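Local coordinates for protein pyruvate kinase (Toxoplasma gondii, PDB 3GG8) that probably catalyses the last step of glycolysis, transferring the phosphoryl group of phosphoenolpyruvate to ADP to give pyruvate and ATP, at residues Val198-Pro203 and Ala227-Ser232; Ile252-Glu257 and Asp266-Glu271; Ile275-Gly280 and Met297-Cys302; Gly306-Thr311 and Gln449-Val454. All blocks are in the same frame, centred on the assembly; numbering follows the deposited sequence.

Interactions 1 to 4 follow one another along the chain and are arranged around one closed eight-stranded parallel barrel. Interaction 1 ties the chain returning from the domain inserted in the barrel, built on a six-stranded mixed sheet, to the loop after strand 224-227. Interactions 2 and 3 pack neighbouring strands 251-256 and 275-278 against their own covering helices, with centres about 9 Å apart. Interaction 4 takes up the next strand, 309-312, whose approach, at Pro308, meets a loop of the C-terminal alpha/beta domain; its centre is about 12 Å from that of interaction 3 and about 24 Å from that of interaction 1. Barrel walls, inserted domain and C-terminal domain are thus joined around a single sheet.

Interaction 1. Residues Val198-Pro203 and Ala227-Ser232; sequences VKVQLP and ASFVQS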
loop_
_atom_site.group_PDB
_atom_site.type_symbol
_atom_site.label_atom_id
_atom_site.label_comp_id
_atom_site.label_asym_id
_atom_site.label_seq_id
_atom_site.Cartn_x
_atom_site.Cartn_y
_atom_site.Cartn_z
ATOM N N VAL C 198 12.083 -10.712 40.745
ATOM C CA VAL C 198 13.051 -11.659 41.333
ATOM C C VAL C 198 12.771 -13.094 40.863
ATOM O O VAL C 198 11.646 -13.587 40.973
ATOM C CB VAL C 198 13.043 -11.598 42.897
ATOM C CG1 VAL C 198 13.905 -12.704 43.497
ATOM C CG2 VAL C 198 13.524 -10.259 43.393
ATOM N N LYS C 199 13.793 -13.758 40.330
ATOM C CA LYS C 199 13.672 -15.153 39.925
ATOM C C LYS C 199 13.469 -16.073 41.148
ATOM O O LYS C 199 14.190 -15.974 42.136
ATOM C CB LYS C 199 14.898 -15.567 39.088
ATOM C CG LYS C 199 15.104 -17.072 38.975
ATOM C CD LYS C 199 15.774 -17.501 37.671
ATOM C CE LYS C 199 15.374 -18.941 37.341
ATOM N NZ LYS C 199 15.615 -19.329 35.913
ATOM N N VAL C 200 12.481 -16.956 41.083
ATOM C CA VAL C 200 12.223 -17.891 42.179
ATOM C C VAL C 200 13.074 -19.144 41.986
ATOM O O VAL C 200 12.947 -19.824 40.974
ATOM C CB VAL C 200 10.721 -18.240 42.320
ATOM C CG1 VAL C 200 10.498 -19.208 43.472
ATOM C CG2 VAL C 200 9.895 -16.961 42.530
ATOM N N GLN C 201 13.946 -19.427 42.954
ATOM C CA GLN C 201 14.908 -20.526 42.851
ATOM C C GLN C 201 14.299 -21.853 43.281
ATOM O O GLN C 201 14.868 -22.586 44.097
ATOM C CB GLN C 201 16.171 -20.240 43.673
ATOM C CG GLN C 201 17.007 -19.057 43.189
ATOM C CD GLN C 201 18.158 -18.726 44.145
ATOM O OE1 GLN C 201 18.854 -19.625 44.652
ATOM N NE2 GLN C 201 18.367 -17.432 44.392
ATOM N N LEU C 202 13.148 -22.163 42.701
ATOM C CA LEU C 202 12.438 -23.409 42.951
ATOM C C LEU C 202 12.161 -24.080 41.617
ATOM O O LEU C 202 11.903 -23.389 40.620
ATOM C CB LEU C 202 11.110 -23.127 43.670
ATOM C CG LEU C 202 11.179 -22.491 45.059
ATOM C CD1 LEU C 202 9.785 -22.246 45.564
ATOM C CD2 LEU C 202 11.990 -23.355 46.045
ATOM N N PRO C 203 12.235 -25.423 41.584
ATOM C CA PRO C 203 11.928 -26.188 40.383
ATOM C C PRO C 203 10.514 -25.922 39.889
ATOM O O PRO C 203 9.555 -25.991 40.658
ATOM C CB PRO C 203 12.083 -27.655 40.841
ATOM C CG PRO C 203 12.065 -27.637 42.315
ATOM C CD PRO C 203 12.653 -26.304 42.697
ATOM N N ALA C 227 1.910 -25.657 32.124
ATOM C CA ALA C 227 2.904 -25.734 33.185
ATOM C C ALA C 227 2.936 -24.389 33.905
ATOM O O ALA C 227 3.296 -23.376 33.323
ATOM C CB ALA C 227 4.260 -26.070 32.606
ATOM N N SER C 228 2.556 -24.381 35.176
ATOM C CA SER C 228 2.508 -23.123 35.913
ATOM C C SER C 228 3.894 -22.513 36.097
ATOM O O SER C 228 4.890 -23.238 36.197
ATOM C CB SER C 228 1.799 -23.326 37.255
ATOM O OG SER C 228 0.443 -23.636 37.010
ATOM N N PHE C 229 3.952 -21.176 36.093
ATOM C CA PHE C 229 5.152 -20.432 36.486
ATOM C C PHE C 229 6.415 -20.783 35.686
ATOM O O PHE C 229 7.476 -21.040 36.269
ATOM C CB PHE C 229 5.411 -20.633 37.996
ATOM C CG PHE C 229 6.009 -19.431 38.680
ATOM C CD1 PHE C 229 5.213 -18.353 39.044
ATOM C CD2 PHE C 229 7.361 -19.387 38.982
ATOM C CE1 PHE C 229 5.764 -17.238 39.691
ATOM C CE2 PHE C 229 7.912 -18.274 39.625
ATOM C CZ PHE C 229 7.113 -17.208 39.976
ATOM N N VAL C 230 6.329 -20.793 34.356
ATOM C CA VAL C 230 7.518 -21.103 33.560
ATOM C C VAL C 230 8.448 -19.891 33.521
ATOM O O VAL C 230 8.026 -18.780 33.177
ATOM C CB VAL C 230 7.178 -21.591 32.135
ATOM C CG1 VAL C 230 8.422 -21.575 31.253
ATOM C CG2 VAL C 230 6.579 -22.993 32.186
ATOM N N GLN C 231 9.708 -20.111 33.893
ATOM C CA GLN C 231 10.658 -19.020 34.039
ATOM C C GLN C 231 11.732 -18.972 32.950
ATOM O O GLN C 231 12.384 -17.936 32.774
ATOM C CB GLN C 231 11.296 -19.054 35.426
ATOM C CG GLN C 231 10.346 -18.672 36.534
ATOM C CD GLN C 231 11.061 -18.437 37.848
ATOM O OE1 GLN C 231 11.030 -17.325 38.390
ATOM N NE2 GLN C 231 11.708 -19.481 38.372
ATOM N N SER C 232 11.917 -20.083 32.231
ATOM C CA SER C 232 12.917 -20.171 31.153
ATOM C C SER C 232 12.595 -21.304 30.175
ATOM O O SER C 232 11.868 -22.238 30.514
ATOM C CB SER C 232 14.305 -20.409 31.740
ATOM O OG SER C 232 14.506 -21.781 32.012
HETATM O O HOH W 1 13.313 -22.381 38.602
#
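A side-chain amide gripping one backbone residue is the core of this site, where Gln231, in the loop after barrel strand 224-227, pairs with Val200 on the chain that returns from the inserted domain. Val200 N donates to Gln231 OE1 at 3.1 Å, nearly straight at 167°. In the other direction Gln231 NE2 donates to Val200 O at 2.9 Å. Both bonds meet a carbonyl oxygen in its plane and on a lone pair, and Val200 O lies close to the amide plane of Gln231, so the two bonds together fix the rotation of that amide. Glutamine suits the place because it offers a donor and an acceptor side by side, as a neighbouring strand would, and it is long enough to span the gap: CG is anti to its own carbonyl carbon (chi1 -71°) and the chain runs on extended. Gln231 OE1 has a second donor in Asn258 ND2. A water that donates to Leu202 O accepts a weak bond from Gln231 NE2, carrying the link two residues on, to Leu202.

Van der Waals contacts flank the paired amide. The apolar one sets Val200 CG2 3.8 Å from Phe229 CE2, meeting the ring obliquely. On the exposed margin the aliphatic part of Lys199 passes the amide, with CE 3.8 Å from Gln231 NE2. The Phe229 backbone N is held by Glu257 OE1. This is where the domain inserted into the TIM barrel of pyruvate kinase rejoins it, near the C-terminal ends of the strands.

Interaction 2. Residues Ile252-Glu257 and Asp266-Glu271; sequences IIPKIE and DEILAE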
loop_
_atom_site.group_PDB
_atom_site.type_symbol
_atom_site.label_atom_id
_atom_site.label_comp_id
_atom_site.label_asym_id
_atom_site.label_seq_id
_atom_site.Cartn_x
_atom_site.Cartn_y
_atom_site.Cartn_z
ATOM N N ILE C 252 2.733 -28.767 24.895
ATOM C CA ILE C 252 3.174 -28.023 26.074
ATOM C C ILE C 252 2.756 -26.558 26.006
ATOM O O ILE C 252 3.059 -25.870 25.029
ATOM C CB ILE C 252 4.718 -28.144 26.266
ATOM C CG1 ILE C 252 5.128 -29.619 26.325
ATOM C CG2 ILE C 252 5.192 -27.444 27.566
ATOM C CD1 ILE C 252 6.624 -29.829 26.299
ATOM N N ILE C 253 2.062 -26.093 27.047
ATOM C CA ILE C 253 1.536 -24.716 27.100
ATOM C C ILE C 253 2.068 -23.994 28.345
ATOM O O ILE C 253 1.420 -24.006 29.389
ATOM C CB ILE C 253 -0.023 -24.675 27.119
ATOM C CG1 ILE C 253 -0.639 -25.453 25.945
ATOM C CG2 ILE C 253 -0.534 -23.217 27.198
ATOM C CD1 ILE C 253 -0.368 -24.843 24.541
ATOM N N PRO C 254 3.259 -23.383 28.248
ATOM C CA PRO C 254 3.815 -22.676 29.396
ATOM C C PRO C 254 2.910 -21.532 29.861
ATOM O O PRO C 254 2.318 -20.828 29.031
ATOM C CB PRO C 254 5.136 -22.111 28.855
ATOM C CG PRO C 254 5.470 -22.960 27.705
ATOM C CD PRO C 254 4.165 -23.330 27.089
ATOM N N LYS C 255 2.803 -21.382 31.179
ATOM C CA LYS C 255 2.074 -20.284 31.790
ATOM C C LYS C 255 3.067 -19.170 32.159
ATOM O O LYS C 255 4.070 -19.407 32.852
ATOM C CB LYS C 255 1.300 -20.775 33.027
ATOM C CG LYS C 255 0.088 -21.654 32.693
ATOM C CD LYS C 255 -0.493 -22.388 33.908
ATOM C CE LYS C 255 -1.083 -21.445 34.915
ATOM N NZ LYS C 255 -1.720 -22.262 35.995
ATOM N N ILE C 256 2.804 -17.967 31.656
ATOM C CA ILE C 256 3.694 -16.840 31.903
ATOM C C ILE C 256 3.075 -16.090 33.058
ATOM O O ILE C 256 1.953 -15.581 32.928
ATOM C CB ILE C 256 3.877 -15.910 30.665
ATOM C CG1 ILE C 256 4.293 -16.702 29.409
ATOM C CG2 ILE C 256 4.874 -14.738 30.966
ATOM C CD1 ILE C 256 5.638 -17.465 29.483
ATOM N N GLU C 257 3.802 -16.053 34.180
ATOM C CA GLU C 257 3.293 -15.541 35.456
ATOM C C GLU C 257 4.205 -14.543 36.176
ATOM O O GLU C 257 3.760 -13.897 37.131
ATOM C CB GLU C 257 2.990 -16.682 36.423
ATOM C CG GLU C 257 2.304 -17.897 35.811
ATOM C CD GLU C 257 1.675 -18.781 36.851
ATOM O OE1 GLU C 257 1.733 -20.010 36.714
ATOM O OE2 GLU C 257 1.109 -18.249 37.817
ATOM N N ASP C 266 10.469 -15.024 24.331
ATOM C CA ASP C 266 10.689 -15.441 22.945
ATOM C C ASP C 266 11.249 -16.861 22.844
ATOM O O ASP C 266 10.797 -17.651 22.016
ATOM C CB ASP C 266 11.573 -14.433 22.210
ATOM C CG ASP C 266 10.862 -13.098 21.964
ATOM O OD1 ASP C 266 9.683 -13.090 21.578
ATOM O OD2 ASP C 266 11.485 -12.043 22.150
ATOM N N GLU C 267 12.212 -17.184 23.702
ATOM C CA GLU C 267 12.786 -18.523 23.750
ATOM C C GLU C 267 11.765 -19.534 24.314
ATOM O O GLU C 267 11.688 -20.677 23.840
ATOM C CB GLU C 267 14.091 -18.509 24.553
ATOM C CG GLU C 267 15.004 -19.755 24.384
ATOM C CD GLU C 267 16.110 -19.851 25.466
ATOM O OE1 GLU C 267 16.252 -18.897 26.275
ATOM O OE2 GLU C 267 16.820 -20.884 25.518
ATOM N N ILE C 268 10.973 -19.113 25.300
ATOM C CA ILE C 268 9.864 -19.938 25.804
ATOM C C ILE C 268 8.854 -20.246 24.679
ATOM O O ILE C 268 8.525 -21.400 24.431
ATOM C CB ILE C 268 9.159 -19.274 27.009
ATOM C CG1 ILE C 268 10.083 -19.236 28.228
ATOM C CG2 ILE C 268 7.837 -19.979 27.340
ATOM C CD1 ILE C 268 9.633 -18.235 29.306
ATOM N N LEU C 269 8.395 -19.213 23.983
ATOM C CA LEU C 269 7.462 -19.397 22.885
ATOM C C LEU C 269 8.010 -20.335 21.807
ATOM O O LEU C 269 7.275 -21.182 21.300
ATOM C CB LEU C 269 7.091 -18.054 22.267
ATOM C CG LEU C 269 6.174 -18.026 21.044
ATOM C CD1 LEU C 269 4.883 -18.809 21.230
ATOM C CD2 LEU C 269 5.877 -16.556 20.675
ATOM N N ALA C 270 9.285 -20.170 21.451
ATOM C CA ALA C 270 9.909 -20.996 20.414
ATOM C C ALA C 270 9.915 -22.464 20.797
ATOM O O ALA C 270 9.754 -23.318 19.933
ATOM C CB ALA C 270 11.342 -20.519 20.104
ATOM N N GLU C 271 10.102 -22.761 22.081
ATOM C CA GLU C 271 10.136 -24.159 22.530
ATOM C C GLU C 271 8.756 -24.770 22.742
ATOM O O GLU C 271 8.608 -25.992 22.796
ATOM C CB GLU C 271 10.948 -24.295 23.824
ATOM C CG GLU C 271 12.454 -24.237 23.642
ATOM C CD GLU C 271 13.007 -25.363 22.784
ATOM O OE1 GLU C 271 12.240 -26.276 22.420
ATOM O OE2 GLU C 271 14.222 -25.333 22.464
#
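The pyrrolidine ring of Pro254 is the one flattened group that touches across this contact, and Ile268 meets it at the CB-CG edge, displaced toward one face. Ile268 CG2 is 3.8 Å from Pro254 CB and equally near Pro254 CG, so the methyl straddles that bond. Val230 reaches Pro254 CB from the side of the other face. Proline is compact and rigid here, a low bump on the strand, and while its N carries no hydrogen, its O still accepts a barrel hydrogen bond from Met276 N.

The second half of the contact is made by methyl groups alone. Ile256 and Ile268 reach toward each other tip to tip, with Ile256 CD1 4.0 Å from Ile268 CG2 and 4.1 Å from Ile268 CD1. Ile268 has CG2 anti to its backbone N and CG1 anti to its carbonyl carbon (chi1 -68°), which spreads the two branches: CG2 serves both Pro254 and Ile256, whereas, within this pair of segments, CD1 reaches just Ile256. A beta-branched residue is apt for such a fork, since it presents two apolar arms from one position. No hydrogen bond crosses between the segments, and the three touching residues are buried.

Helix 265-271 thus lies over strand 251-256 on the outside of the barrel. The flank facing helix 233-243 carries Glu267 and Glu271, both in salt bridges with Arg237 of that helix, while its Val236 packs on Pro254. From the other flank Ile275 of strand 275-278 and Met298 of helix 288-305 close over Ile256.

Interaction 3. Residues Ile275-Gly280 and Met297-Cys302; sequences IMIARG and MMIAKC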
loop_
_atom_site.group_PDB
_atom_site.type_symbol
_atom_site.label_atom_id
_atom_site.label_comp_id
_atom_site.label_asym_id
_atom_site.label_seq_id
_atom_site.Cartn_x
_atom_site.Cartn_y
_atom_site.Cartn_z
ATOM N N ILE C 275 0.897 -20.723 24.398
ATOM C CA ILE C 275 1.123 -19.942 25.616
ATOM C C ILE C 275 -0.185 -19.739 26.390
ATOM O O ILE C 275 -1.258 -19.596 25.787
ATOM C CB ILE C 275 1.791 -18.541 25.279
ATOM C CG1 ILE C 275 3.241 -18.699 24.771
ATOM C CG2 ILE C 275 1.687 -17.525 26.458
ATOM C CD1 ILE C 275 4.201 -19.477 25.710
ATOM N N MET C 276 -0.091 -19.742 27.719
ATOM C CA MET C 276 -1.185 -19.283 28.561
ATOM C C MET C 276 -0.728 -18.028 29.319
ATOM O O MET C 276 0.297 -18.046 30.010
ATOM C CB MET C 276 -1.674 -20.394 29.500
ATOM C CG MET C 276 -2.827 -19.967 30.406
ATOM S SD MET C 276 -3.408 -21.193 31.575
ATOM C CE MET C 276 -3.777 -22.610 30.515
ATOM N N ILE C 277 -1.453 -16.927 29.127
ATOM C CA ILE C 277 -1.167 -15.665 29.789
ATOM C C ILE C 277 -1.983 -15.583 31.092
ATOM O O ILE C 277 -3.214 -15.506 31.057
ATOM C CB ILE C 277 -1.524 -14.467 28.864
ATOM C CG1 ILE C 277 -0.819 -14.580 27.509
ATOM C CG2 ILE C 277 -1.245 -13.101 29.562
ATOM C CD1 ILE C 277 -1.305 -13.574 26.489
ATOM N N ALA C 278 -1.298 -15.629 32.235
ATOM C CA ALA C 278 -1.945 -15.537 33.542
ATOM C C ALA C 278 -1.859 -14.100 34.037
ATOM O O ALA C 278 -0.925 -13.747 34.777
ATOM C CB ALA C 278 -1.284 -16.487 34.541
ATOM N N ARG C 279 -2.841 -13.286 33.636
ATOM C CA ARG C 279 -2.868 -11.853 33.960
ATOM C C ARG C 279 -2.830 -11.552 35.444
ATOM O O ARG C 279 -2.075 -10.694 35.859
ATOM C CB ARG C 279 -4.100 -11.153 33.362
ATOM C CG ARG C 279 -4.115 -11.038 31.848
ATOM C CD ARG C 279 -5.060 -12.069 31.250
ATOM N NE ARG C 279 -6.403 -11.996 31.827
ATOM C CZ ARG C 279 -7.333 -11.112 31.473
ATOM N NH1 ARG C 279 -7.087 -10.203 30.538
ATOM N NH2 ARG C 279 -8.526 -11.143 32.060
ATOM N N GLY C 280 -3.656 -12.235 36.234
ATOM C CA GLY C 280 -3.746 -11.987 37.667
ATOM C C GLY C 280 -2.433 -12.204 38.412
ATOM O O GLY C 280 -2.082 -11.426 39.292
ATOM N N MET C 297 1.373 -7.738 23.708
ATOM C CA MET C 297 2.644 -8.134 23.119
ATOM C C MET C 297 2.753 -9.642 22.965
ATOM O O MET C 297 3.195 -10.115 21.929
ATOM C CB MET C 297 3.813 -7.563 23.947
ATOM C CG MET C 297 5.238 -8.113 23.665
ATOM S SD MET C 297 5.865 -9.422 24.776
ATOM C CE MET C 297 5.890 -8.645 26.386
ATOM N N MET C 298 2.348 -10.386 23.988
ATOM C CA MET C 298 2.477 -11.843 23.977
ATOM C C MET C 298 1.486 -12.509 23.027
ATOM O O MET C 298 1.776 -13.570 22.460
ATOM C CB MET C 298 2.310 -12.413 25.380
ATOM C CG MET C 298 3.566 -12.315 26.245
ATOM S SD MET C 298 3.385 -13.162 27.829
ATOM C CE MET C 298 2.217 -12.058 28.647
ATOM N N ILE C 299 0.311 -11.901 22.882
ATOM C CA ILE C 299 -0.712 -12.410 21.973
ATOM C C ILE C 299 -0.233 -12.161 20.539
ATOM O O ILE C 299 -0.282 -13.057 19.698
ATOM C CB ILE C 299 -2.123 -11.798 22.259
ATOM C CG1 ILE C 299 -2.720 -12.405 23.537
ATOM C CG2 ILE C 299 -3.076 -12.054 21.109
ATOM C CD1 ILE C 299 -3.984 -11.706 24.053
ATOM N N ALA C 300 0.277 -10.964 20.286
ATOM C CA ALA C 300 0.772 -10.605 18.960
ATOM C C ALA C 300 1.874 -11.564 18.497
ATOM O O ALA C 300 1.842 -12.053 17.373
ATOM C CB ALA C 300 1.255 -9.178 18.958
ATOM N N LYS C 301 2.826 -11.841 19.384
ATOM C CA LYS C 301 3.955 -12.736 19.116
ATOM C C LYS C 301 3.525 -14.182 18.850
ATOM O O LYS C 301 4.067 -14.843 17.958
ATOM C CB LYS C 301 4.953 -12.691 20.282
ATOM C CG LYS C 301 5.765 -11.392 20.352
ATOM C CD LYS C 301 6.589 -11.346 21.642
ATOM C CE LYS C 301 7.529 -10.144 21.646
ATOM N NZ LYS C 301 8.673 -10.366 20.739
ATOM N N CYS C 302 2.565 -14.664 19.638
ATOM C CA CYS C 302 1.919 -15.949 19.377
ATOM C C CYS C 302 1.231 -15.982 18.018
ATOM O O CYS C 302 1.395 -16.942 17.270
ATOM C CB CYS C 302 0.921 -16.296 20.492
ATOM S SG CYS C 302 1.775 -16.705 22.055
#
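Ile277, on barrel strand 275-278, sits beneath helix 288-305 in a beta-alpha unit of the TIM barrel, the helix running back along the strand at 172° with the two short axes 9.8 Å apart. From CB its side chain splits. The short branch, CG2, is anti to the backbone N and meets Met298 CE at 3.7 Å. The longer branch starts at CG1, 4.1 Å from the same Met298 CE, and ends in CD1, which presses on Ile299 CG1 at 3.5 Å, slightly tighter than usual for carbons, while also lying 4.0 Å from Met298 CB.

Isoleucine can therefore fill the groove between two successive helix residues. Flexible Met298 bends at its last torsion (chi3 -70°) to lay its methyl across both Ile277 branches, and Ile299 crosses Ile277 at about a right angle. Phe265 adds to the apolar layer around Met298, and Val309 borders Ile277. On a flank of the helix, Met297 packs on Met21 of the second subunit. One turn on from Met298, the small Cys302 fits over Ile275, its SG 3.7 Å from both Ile275 CB and Ile275 CG1.

Interaction 4. Residues Gly306-Thr311 and Gln449-Val454; sequences GKPVIT and QVIRGV
Pro308, just ahead of barrel strand 309-312, packs against Val450 and Ile451 where the TIM barrel meets the C-terminal alpha/beta domain. The tight part is the proline ring against Val450. The modelled position of Val450 CG1, too near CB and CG of Pro308, is doubtful, but the closeness of the two chains does not depend on it: the CA atoms of Pro308 and Ile451 are 5.9 Å apart, and Pro308 CB lies 3.5 Å from Val450 O. A compact proline and a short valine suit backbones this close. Cys343 of the next barrel strand also packs on Val450.

The packing slackens toward Gly306 and Lys307, which are partly exposed. Gly306 follows helix 288-305 in a Schellman motif, its positive phi being easy for glycine. Lys307 points away from the loop, and its NZ is held by Leu269 O and Ala272 O. On the loop side a type II turn runs from Ile451 to Val454, with Gly453 at the third position (phi 95°), while Asp342 receives both Val309 N and Arg452 N, bridging the domains with its carboxylate. Ile451 makes the looser apolar contact: its CD1 rests 4.0 Å from Pro308 CB and 4.1 Å from Pro308 CD.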
loop_
_atom_site.group_PDB
_atom_site.type_symbol
_atom_site.label_atom_id
_atom_site.label_comp_id
_atom_site.label_asym_id
_atom_site.label_seq_id
_atom_site.Cartn_x
_atom_site.Cartn_y
_atom_site.Cartn_z
ATOM N N GLY C 306 1.954 -18.371 14.711
ATOM C CA GLY C 306 0.871 -19.325 14.496
ATOM C C GLY C 306 0.639 -20.334 15.602
ATOM O O GLY C 306 0.162 -21.437 15.345
ATOM N N LYS C 307 0.971 -19.971 16.839
ATOM C CA LYS C 307 0.814 -20.884 17.972
ATOM C C LYS C 307 -0.312 -20.381 18.887
ATOM O O LYS C 307 -0.414 -19.160 19.139
ATOM C CB LYS C 307 2.140 -21.003 18.735
ATOM C CG LYS C 307 3.245 -21.775 17.987
ATOM C CD LYS C 307 4.481 -21.935 18.869
ATOM C CE LYS C 307 5.540 -22.841 18.240
ATOM N NZ LYS C 307 6.865 -22.757 18.948
ATOM N N PRO C 308 -1.172 -21.296 19.381
ATOM C CA PRO C 308 -2.348 -20.846 20.136
ATOM C C PRO C 308 -1.995 -20.120 21.426
ATOM O O PRO C 308 -1.075 -20.522 22.126
ATOM C CB PRO C 308 -3.069 -22.152 20.466
ATOM C CG PRO C 308 -2.004 -23.202 20.367
ATOM C CD PRO C 308 -1.119 -22.767 19.273
ATOM N N VAL C 309 -2.731 -19.056 21.735
ATOM C CA VAL C 309 -2.548 -18.327 22.995
ATOM C C VAL C 309 -3.855 -18.383 23.797
ATOM O O VAL C 309 -4.945 -18.187 23.233
ATOM C CB VAL C 309 -2.027 -16.850 22.770
ATOM C CG1 VAL C 309 -2.987 -16.018 21.947
ATOM C CG2 VAL C 309 -1.666 -16.147 24.106
ATOM N N ILE C 310 -3.744 -18.708 25.085
ATOM C CA ILE C 310 -4.890 -18.665 26.012
ATOM C C ILE C 310 -4.788 -17.471 26.978
ATOM O O ILE C 310 -3.766 -17.257 27.601
ATOM C CB ILE C 310 -5.012 -19.966 26.842
ATOM C CG1 ILE C 310 -4.872 -21.205 25.937
ATOM C CG2 ILE C 310 -6.313 -19.991 27.691
ATOM C CD1 ILE C 310 -4.599 -22.467 26.730
ATOM N N THR C 311 -5.867 -16.708 27.073
ATOM C CA THR C 311 -5.993 -15.628 28.035
ATOM C C THR C 311 -6.757 -16.126 29.277
ATOM O O THR C 311 -7.925 -16.532 29.198
ATOM C CB THR C 311 -6.690 -14.407 27.381
ATOM O OG1 THR C 311 -5.958 -14.041 26.203
ATOM C CG2 THR C 311 -6.728 -13.219 28.326
ATOM N N GLN C 449 -8.560 -27.996 19.039
ATOM C CA GLN C 449 -9.689 -27.418 19.774
ATOM C C GLN C 449 -9.281 -26.095 20.416
ATOM O O GLN C 449 -10.094 -25.396 21.005
ATOM C CB GLN C 449 -10.182 -28.393 20.845
ATOM C CG GLN C 449 -10.665 -29.728 20.290
ATOM C CD GLN C 449 -11.797 -29.577 19.298
ATOM O OE1 GLN C 449 -12.783 -28.872 19.552
ATOM N NE2 GLN C 449 -11.675 -30.260 18.167
ATOM N N VAL C 450 -8.008 -25.767 20.238
ATOM C CA VAL C 450 -7.358 -24.626 20.862
ATOM C C VAL C 450 -7.064 -23.498 19.827
ATOM O O VAL C 450 -6.508 -22.450 20.165
ATOM C CB VAL C 450 -6.123 -25.202 21.647
ATOM C CG1 VAL C 450 -4.836 -24.639 21.226
ATOM C CG2 VAL C 450 -6.352 -25.202 23.168
ATOM N N ILE C 451 -7.494 -23.720 18.577
ATOM C CA ILE C 451 -7.227 -22.827 17.440
ATOM C C ILE C 451 -8.491 -22.001 17.078
ATOM O O ILE C 451 -9.511 -22.572 16.694
ATOM C CB ILE C 451 -6.758 -23.629 16.159
ATOM C CG1 ILE C 451 -5.619 -24.622 16.458
ATOM C CG2 ILE C 451 -6.316 -22.685 15.030
ATOM C CD1 ILE C 451 -4.377 -24.001 17.128
ATOM N N ARG C 452 -8.414 -20.665 17.194
ATOM C CA ARG C 452 -9.519 -19.795 16.787
ATOM C C ARG C 452 -9.897 -19.992 15.311
ATOM O O ARG C 452 -9.039 -19.993 14.438
ATOM C CB ARG C 452 -9.209 -18.312 17.047
ATOM C CG ARG C 452 -10.447 -17.435 16.947
ATOM C CD ARG C 452 -10.207 -16.005 16.485
ATOM N NE ARG C 452 -9.726 -15.166 17.558
ATOM C CZ ARG C 452 -9.824 -13.839 17.611
ATOM N NH1 ARG C 452 -10.416 -13.134 16.657
ATOM N NH2 ARG C 452 -9.327 -13.220 18.653
ATOM N N GLY C 453 -11.185 -20.171 15.049
ATOM C CA GLY C 453 -11.701 -20.157 13.698
ATOM C C GLY C 453 -11.813 -21.538 13.101
ATOM O O GLY C 453 -12.332 -21.699 11.992
ATOM N N VAL C 454 -11.298 -22.523 13.832
ATOM C CA VAL C 454 -11.308 -23.915 13.407
ATOM C C VAL C 454 -12.410 -24.702 14.109
ATOM O O VAL C 454 -12.560 -24.605 15.315
ATOM C CB VAL C 454 -9.914 -24.590 13.660
ATOM C CG1 VAL C 454 -9.946 -26.099 13.367
ATOM C CG2 VAL C 454 -8.852 -23.933 12.805
#